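Local coordinates for protein response regulator (Pseudomonas putida, PDB 3HDV) that probably acts as the phosphorylation-controlled receiver domain of a bacterial response regulator, passing a two-component signal on through a change in its surfaces, at residues D38-E41 with E42-Y46; K116-E119 with L120-E124; V93-A96 with V97-H101. One frame throughout, in Å; residues are numbered along the deposited sequence.

Overall arrangement
Contacts 2 and 3 lie within helices and contact 1 spans the N-terminal end of one, all in one receiver domain of the CheY type, whose five-stranded parallel sheet (strand order 2-1-3-4-5) packs between helices. Along the chain come contact 1 at helix 40-49, contact 3 in helix 93-101 and last contact 2 in helix 114-124. Their centres stand 21 to 22 Å apart and none touches another; the nearest atoms are those of contacts 2 and 3, about 10 Å apart. Contacts 1 and 2 lie on opposite sides of the chain's centre. Helix 93-101 meets a second subunit, whereas segments 38-46 and 116-124 touch no other chain of the assembly, so contact 3 belongs to the pairing surface.

Contact 1: residues D38-E41 with E42-Y46; sequences DGAE and EARLY
The N-terminal cap of helix 40-49 brings D38 and E42 together around G39, the N-cap residue, at the point where a receiver-domain helix starts just after strand 33-37. E42 reaches back over the first turn, its chain extended beyond CG, and its OE1 accepts D38 N at 2.8 Å. That N-H comes from above the carboxylate plane, 39° out of it. The bond runs to the residue before the N-cap, so a classical capping box is not formed. In addition, D38 OD1 takes a 2.6 Å hydrogen bond from a water that accepts E42 N at 3.0 Å, linking the aspartate to the backbone of the first turn. The two carboxylates are turned 86° apart with D38 OD1 only 3.2 Å from E42 OE1, a like-charge pair that the nearby helix N-terminus probably eases.

G39 O and A40 O take the N-H of A43 and R44 in turn. The guanidinium of R44, its chain bent at chi3, lies with one face over A40 O, 3.7 Å from the plane. R44 NH2 is salt-bridged to E65 OE1 and R44 NH1 hydrogen-bonded to T73 OG1, while L70 of helix 67-75 packs against A40, A43 and R44. At the guanidinium edge, E41 OE1 forms a salt bridge with R44 NH2 at 3.1 Å, the donor standing 48° out of the carboxylate plane.

Contact 2: residues K116-E119 with L120-E124; sequences KLLE and LVNKE
Residues K116-E119 run into L120-E124 as unbroken alpha helix, and four successive i to i+4 bonds join them: L120 N to K116 O, V121 N to L117 O, N122 N to L118 O and K123 N to E119 O. The shortest is N122 N to L118 O at 2.8 Å, with an N-H...O angle of 170°. Phi and psi hold close to helical values throughout, and E124 N carries the ladder on to L120 O.

On the buried side L117 and V121 meet across one turn. L117 CD1 approaches V121 CG2 to 4.1 Å, branch against branch at an oblique angle, and V121 CG2 also rests 3.3 Å from L117 O, a place it reaches by lying anti to its own carbonyl carbon. This is the inner face of helix 114-124, the last helix of the receiver fold: L117 packs on I57 and I85, V121 on I85 and L55, and L120 on I85, D106 and L108, so the face spans strands 53-58, 83-88 and 106-109. L120 CG lies 3.4 Å from K116 O.

Further round the helix, L118 and N122 form a mixed pair. L118 swings CG anti to its backbone N (chi1 -173°), which sets CG 3.7 Å from N122 ND2; the two methyls, CD1 and CD2, stand at 4.2 and 4.1 Å from the same amide nitrogen, which is thus laid over the branch point of the leucine. L118 also packs against R30 and I32, and I32 in turn covers V121. K123 CB lies 3.3 Å from E119 O, and beyond it the extended lysine chain leads away from E119.

Contact 3: residues V93-A96 with V97-H101; sequences VEEA and VDVMH
E95 O receives V99 N at 2.8 Å with an N-H...O angle of 173°, and A96 O takes M100 N at the same distance but less straight, 158°. V97 N to V93 O and D98 N to E94 O complete the four i to i+4 bonds inside helix 93-101, the crossover helix of a beta-alpha-beta unit between strands 83-88 and 106-109.

Side chains from the second segment lean back on the carbonyls of the first. M100, a selenomethionine, places CG 3.1 Å from A96 O, a tight approach; its chain then bends at chi2 and chi3, carrying the selenium end away from A96. The two valines V93 and V97 pass each other at a slant, CG1 of V93 meeting CG2 of V97 at 4.2 Å. In V97 that CG2 is anti to the carbonyl carbon, which also brings it within 3.4 Å of V93 O. D98 folds over the preceding turn, with CG 3.4 Å from E94 O; its OD2 is likewise 3.4 Å from E94 O, an approach of two acceptors that is not a hydrogen bond. The E94 and D98 carboxylates themselves keep apart, OE1 to OD2 being 6.6 Å.

E95 points its carboxylate off the helix, where OE1 is held by T91 OG1 and by a salt bridge from R61 NH1. A96, V99 and M100 all pack on F107 of strand 106-109. On another side lies a second subunit: M100 touches M100 of that chain, E94 packs on its L109, and H101 NE2 is hydrogen-bonded to D106 OD1 of the second subunit. With 116-124 left out, this pairing recalls only part of the OmpR-type dimer face. Apolar contacts thus hold the helix to its sheet, while apolar packing plus one hydrogen bond from H101 join it to the partner chain.

Contact 1: residues D38-E41 with E42-Y46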
loop_
_atom_site.group_PDB
_atom_site.type_symbol
_atom_site.label_atom_id
_atom_site.label_comp_id
_atom_site.label_asym_id
_atom_site.label_seq_id
_atom_site.Cartn_x
_atom_site.Cartn_y
_atom_site.Cartn_z
ATOM N N ASP B 38 -8.321 -0.997 -11.011
ATOM C CA ASP B 38 -7.784 0.346 -11.211
ATOM C C ASP B 38 -8.804 1.406 -11.524
ATOM O O ASP B 38 -8.447 2.555 -11.890
ATOM C CB ASP B 38 -6.641 0.323 -12.239
ATOM C CG ASP B 38 -7.127 0.121 -13.700
ATOM O OD1 ASP B 38 -8.358 -0.023 -13.963
ATOM O OD2 ASP B 38 -6.220 0.112 -14.595
ATOM N N GLY B 39 -10.075 1.076 -11.363
ATOM C CA GLY B 39 -11.148 2.045 -11.607
ATOM C C GLY B 39 -12.491 1.352 -11.670
ATOM O O GLY B 39 -12.557 0.128 -11.445
ATOM N N ALA B 40 -13.562 2.104 -11.960
ATOM C CA ALA B 40 -14.911 1.553 -11.911
ATOM C C ALA B 40 -15.142 0.367 -12.908
ATOM O O ALA B 40 -15.745 -0.639 -12.546
ATOM C CB ALA B 40 -15.951 2.639 -12.108
ATOM N N GLU B 41 -14.660 0.496 -14.138
ATOM C CA GLU B 41 -14.795 -0.607 -15.133
ATOM C C GLU B 41 -14.111 -1.895 -14.691
ATOM O O GLU B 41 -14.738 -2.935 -14.689
ATOM C CB GLU B 41 -14.326 -0.191 -16.551
ATOM C CG GLU B 41 -14.913 -1.138 -17.713
ATOM C CD GLU B 41 -16.410 -1.544 -17.479
ATOM O OE1 GLU B 41 -17.296 -0.627 -17.413
ATOM O OE2 GLU B 41 -16.691 -2.782 -17.330
ATOM N N GLU B 42 -12.848 -1.842 -14.281
ATOM C CA GLU B 42 -12.200 -3.033 -13.775
ATOM C C GLU B 42 -12.886 -3.548 -12.519
ATOM O O GLU B 42 -12.975 -4.773 -12.319
ATOM C CB GLU B 42 -10.722 -2.796 -13.510
ATOM C CG GLU B 42 -9.809 -3.785 -14.142
ATOM C CD GLU B 42 -8.529 -4.005 -13.349
ATOM O OE1 GLU B 42 -7.932 -3.018 -12.920
ATOM O OE2 GLU B 42 -8.144 -5.189 -13.131
ATOM N N ALA B 43 -13.405 -2.643 -11.681
ATOM C CA ALA B 43 -14.155 -3.076 -10.485
ATOM C C ALA B 43 -15.366 -3.921 -10.899
ATOM O O ALA B 43 -15.615 -4.954 -10.292
ATOM C CB ALA B 43 -14.650 -1.881 -9.613
ATOM N N ARG B 44 -16.154 -3.443 -11.876
ATOM C CA ARG B 44 -17.381 -4.154 -12.301
ATOM C C ARG B 44 -17.012 -5.547 -12.922
ATOM O O ARG B 44 -17.645 -6.562 -12.627
ATOM C CB ARG B 44 -18.200 -3.286 -13.265
ATOM C CG ARG B 44 -19.027 -2.207 -12.582
ATOM C CD ARG B 44 -19.923 -1.469 -13.594
ATOM N NE ARG B 44 -19.089 -0.676 -14.470
ATOM C CZ ARG B 44 -18.917 0.634 -14.330
ATOM N NH1 ARG B 44 -19.536 1.307 -13.361
ATOM N NH2 ARG B 44 -18.102 1.261 -15.150
ATOM N N LEU B 45 -15.933 -5.604 -13.685
ATOM C CA LEU B 45 -15.402 -6.891 -14.159
ATOM C C LEU B 45 -15.099 -7.887 -13.046
ATOM O O LEU B 45 -15.568 -9.030 -13.091
ATOM C CB LEU B 45 -14.169 -6.684 -15.031
ATOM C CG LEU B 45 -14.474 -6.018 -16.378
ATOM C CD1 LEU B 45 -13.171 -5.716 -17.089
ATOM C CD2 LEU B 45 -15.383 -6.959 -17.245
ATOM N N TYR B 46 -14.295 -7.462 -12.064
ATOM C CA TYR B 46 -13.921 -8.308 -10.967
ATOM C C TYR B 46 -15.177 -8.844 -10.277
ATOM O O TYR B 46 -15.289 -10.051 -9.994
ATOM C CB TYR B 46 -13.029 -7.552 -9.952
ATOM C CG TYR B 46 -11.655 -8.157 -9.855
ATOM C CD1 TYR B 46 -11.537 -9.492 -9.581
ATOM C CD2 TYR B 46 -10.487 -7.420 -10.086
ATOM C CE1 TYR B 46 -10.312 -10.118 -9.491
ATOM C CE2 TYR B 46 -9.200 -8.063 -9.983
ATOM C CZ TYR B 46 -9.158 -9.413 -9.669
ATOM O OH TYR B 46 -7.995 -10.172 -9.573
HETATM O O HOH W 1 -10.867 0.355 -14.353
#

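Contact 2: residues K116-E119 with L120-E124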
loop_
_atom_site.group_PDB
_atom_site.type_symbol
_atom_site.label_atom_id
_atom_site.label_comp_id
_atom_site.label_asym_id
_atom_site.label_seq_id
_atom_site.Cartn_x
_atom_site.Cartn_y
_atom_site.Cartn_z
ATOM N N LYS B 116 -8.877 1.367 12.492
ATOM C CA LYS B 116 -10.342 1.444 12.300
ATOM C C LYS B 116 -10.797 0.696 11.038
ATOM O O LYS B 116 -11.825 -0.021 11.042
ATOM C CB LYS B 116 -10.807 2.892 12.208
ATOM C CG LYS B 116 -12.333 3.092 11.980
ATOM C CD LYS B 116 -12.611 4.553 11.550
ATOM C CE LYS B 116 -14.104 4.972 11.731
ATOM N NZ LYS B 116 -14.296 6.474 11.468
ATOM N N LEU B 117 -10.054 0.878 9.947
ATOM C CA LEU B 117 -10.360 0.114 8.706
ATOM C C LEU B 117 -10.427 -1.402 8.942
ATOM O O LEU B 117 -11.370 -2.061 8.510
ATOM C CB LEU B 117 -9.357 0.422 7.581
ATOM C CG LEU B 117 -9.598 -0.265 6.221
ATOM C CD1 LEU B 117 -11.019 -0.030 5.586
ATOM C CD2 LEU B 117 -8.500 0.206 5.214
ATOM N N LEU B 118 -9.403 -1.944 9.588
ATOM C CA LEU B 118 -9.352 -3.362 9.843
ATOM C C LEU B 118 -10.546 -3.836 10.723
ATOM O O LEU B 118 -11.162 -4.891 10.467
ATOM C CB LEU B 118 -7.977 -3.718 10.418
ATOM C CG LEU B 118 -7.636 -5.189 10.619
ATOM C CD1 LEU B 118 -7.346 -5.919 9.264
ATOM C CD2 LEU B 118 -6.491 -5.407 11.754
ATOM N N GLU B 119 -10.915 -3.038 11.724
ATOM C CA GLU B 119 -12.101 -3.346 12.558
ATOM C C GLU B 119 -13.356 -3.473 11.706
ATOM O O GLU B 119 -14.092 -4.441 11.835
ATOM C CB GLU B 119 -12.312 -2.260 13.611
ATOM C CG GLU B 119 -11.376 -2.390 14.776
ATOM C CD GLU B 119 -11.552 -1.284 15.806
ATOM O OE1 GLU B 119 -10.522 -0.912 16.440
ATOM O OE2 GLU B 119 -12.700 -0.778 15.967
ATOM N N LEU B 120 -13.591 -2.497 10.820
ATOM C CA LEU B 120 -14.713 -2.565 9.869
ATOM C C LEU B 120 -14.647 -3.777 8.954
ATOM O O LEU B 120 -15.658 -4.421 8.745
ATOM C CB LEU B 120 -14.811 -1.296 9.021
ATOM C CG LEU B 120 -14.971 0.033 9.732
ATOM C CD1 LEU B 120 -14.792 1.187 8.711
ATOM C CD2 LEU B 120 -16.312 0.132 10.484
ATOM N N VAL B 121 -13.470 -4.081 8.405
ATOM C CA VAL B 121 -13.297 -5.248 7.522
ATOM C C VAL B 121 -13.566 -6.601 8.227
ATOM O O VAL B 121 -14.347 -7.438 7.735
ATOM C CB VAL B 121 -11.881 -5.257 6.855
ATOM C CG1 VAL B 121 -11.650 -6.553 6.148
ATOM C CG2 VAL B 121 -11.727 -4.080 5.894
ATOM N N ASN B 122 -12.909 -6.800 9.368
ATOM C CA ASN B 122 -13.116 -7.983 10.222
ATOM C C ASN B 122 -14.577 -8.190 10.594
ATOM O O ASN B 122 -15.095 -9.315 10.484
ATOM C CB ASN B 122 -12.242 -7.882 11.480
ATOM C CG ASN B 122 -10.772 -8.181 11.188
ATOM O OD1 ASN B 122 -10.462 -8.824 10.201
ATOM N ND2 ASN B 122 -9.866 -7.730 12.061
ATOM N N LYS B 123 -15.249 -7.102 10.978
ATOM C CA LYS B 123 -16.660 -7.139 11.313
ATOM C C LYS B 123 -17.547 -7.523 10.135
ATOM O O LYS B 123 -18.435 -8.387 10.266
ATOM C CB LYS B 123 -17.088 -5.794 11.923
ATOM C CG LYS B 123 -18.593 -5.655 12.190
ATOM C CD LYS B 123 -18.840 -4.571 13.244
ATOM C CE LYS B 123 -20.302 -4.101 13.267
ATOM N NZ LYS B 123 -20.491 -2.911 14.180
ATOM N N GLU B 124 -17.341 -6.880 8.986
ATOM C CA GLU B 124 -18.103 -7.218 7.788
ATOM C C GLU B 124 -17.853 -8.630 7.301
ATOM O O GLU B 124 -18.778 -9.307 6.869
ATOM C CB GLU B 124 -17.826 -6.240 6.651
ATOM C CG GLU B 124 -18.633 -4.963 6.731
ATOM C CD GLU B 124 -20.146 -5.182 6.644
ATOM O OE1 GLU B 124 -20.666 -5.752 5.666
ATOM O OE2 GLU B 124 -20.833 -4.729 7.550
#

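Contact 3: residues V93-A96 with V97-H101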
loop_
_atom_site.group_PDB
_atom_site.type_symbol
_atom_site.label_atom_id
_atom_site.label_comp_id
_atom_site.label_asym_id
_atom_site.label_seq_id
_atom_site.Cartn_x
_atom_site.Cartn_y
_atom_site.Cartn_z
ATOM N N VAL B 93 -19.306 17.629 1.969
ATOM C CA VAL B 93 -20.444 17.170 2.697
ATOM C C VAL B 93 -21.525 16.640 1.792
ATOM O O VAL B 93 -22.059 15.589 2.063
ATOM C CB VAL B 93 -20.981 18.243 3.683
ATOM C CG1 VAL B 93 -22.348 17.830 4.241
ATOM C CG2 VAL B 93 -19.954 18.458 4.802
ATOM N N GLU B 94 -21.849 17.344 0.703
ATOM C CA GLU B 94 -22.943 16.875 -0.186
ATOM C C GLU B 94 -22.652 15.507 -0.761
ATOM O O GLU B 94 -23.518 14.635 -0.782
ATOM C CB GLU B 94 -23.243 17.918 -1.296
ATOM C CG GLU B 94 -23.906 19.159 -0.642
ATOM C CD GLU B 94 -24.538 20.176 -1.601
ATOM O OE1 GLU B 94 -24.100 20.253 -2.792
ATOM O OE2 GLU B 94 -25.476 20.923 -1.099
ATOM N N GLU B 95 -21.424 15.324 -1.237
ATOM C CA GLU B 95 -21.035 14.035 -1.774
ATOM C C GLU B 95 -21.089 12.935 -0.670
ATOM O O GLU B 95 -21.575 11.818 -0.909
ATOM C CB GLU B 95 -19.642 14.113 -2.400
ATOM C CG GLU B 95 -19.226 12.781 -3.057
ATOM C CD GLU B 95 -17.939 12.868 -3.779
ATOM O OE1 GLU B 95 -16.958 13.424 -3.237
ATOM O OE2 GLU B 95 -17.875 12.343 -4.900
ATOM N N ALA B 96 -20.588 13.247 0.527
ATOM C CA ALA B 96 -20.619 12.256 1.629
ATOM C C ALA B 96 -22.048 11.828 1.958
ATOM O O ALA B 96 -22.327 10.643 2.167
ATOM C CB ALA B 96 -19.875 12.796 2.878
ATOM N N VAL B 97 -22.972 12.791 1.934
ATOM C CA VAL B 97 -24.359 12.480 2.203
ATOM C C VAL B 97 -24.946 11.609 1.071
ATOM O O VAL B 97 -25.644 10.652 1.347
ATOM C CB VAL B 97 -25.185 13.773 2.455
ATOM C CG1 VAL B 97 -26.683 13.468 2.376
ATOM C CG2 VAL B 97 -24.773 14.439 3.839
ATOM N N ASP B 98 -24.671 11.974 -0.207
ATOM C CA ASP B 98 -25.055 11.123 -1.353
ATOM C C ASP B 98 -24.536 9.691 -1.199
ATOM O O ASP B 98 -25.288 8.736 -1.357
ATOM C CB ASP B 98 -24.487 11.692 -2.669
ATOM C CG ASP B 98 -25.242 12.922 -3.154
ATOM O OD1 ASP B 98 -26.433 13.094 -2.792
ATOM O OD2 ASP B 98 -24.639 13.720 -3.904
ATOM N N VAL B 99 -23.256 9.542 -0.905
ATOM C CA VAL B 99 -22.676 8.206 -0.684
ATOM C C VAL B 99 -23.344 7.458 0.475
ATOM O O VAL B 99 -23.715 6.249 0.353
ATOM C CB VAL B 99 -21.145 8.262 -0.553
ATOM C CG1 VAL B 99 -20.544 6.856 -0.187
ATOM C CG2 VAL B 99 -20.559 8.767 -1.866
HETATM N N MSE B 100 -23.568 8.166 1.578
HETATM C CA MSE B 100 -24.218 7.530 2.723
HETATM C C MSE B 100 -25.670 7.067 2.406
HETATM O O MSE B 100 -26.109 6.028 2.892
HETATM C CB MSE B 100 -24.111 8.407 3.994
HETATM C CG MSE B 100 -22.655 8.617 4.518
HETATM SE SE MSE B 100 -21.997 6.889 5.283
HETATM C CE MSE B 100 -23.095 6.966 6.934
ATOM N N HIS B 101 -26.409 7.824 1.598
ATOM C CA HIS B 101 -27.732 7.348 1.152
ATOM C C HIS B 101 -27.665 6.084 0.326
ATOM O O HIS B 101 -28.662 5.343 0.261
ATOM C CB HIS B 101 -28.476 8.396 0.321
ATOM C CG HIS B 101 -29.049 9.531 1.114
ATOM N ND1 HIS B 101 -30.048 9.358 2.051
ATOM C CD2 HIS B 101 -28.855 10.872 1.011
ATOM C CE1 HIS B 101 -30.416 10.540 2.521
ATOM N NE2 HIS B 101 -29.731 11.477 1.882
#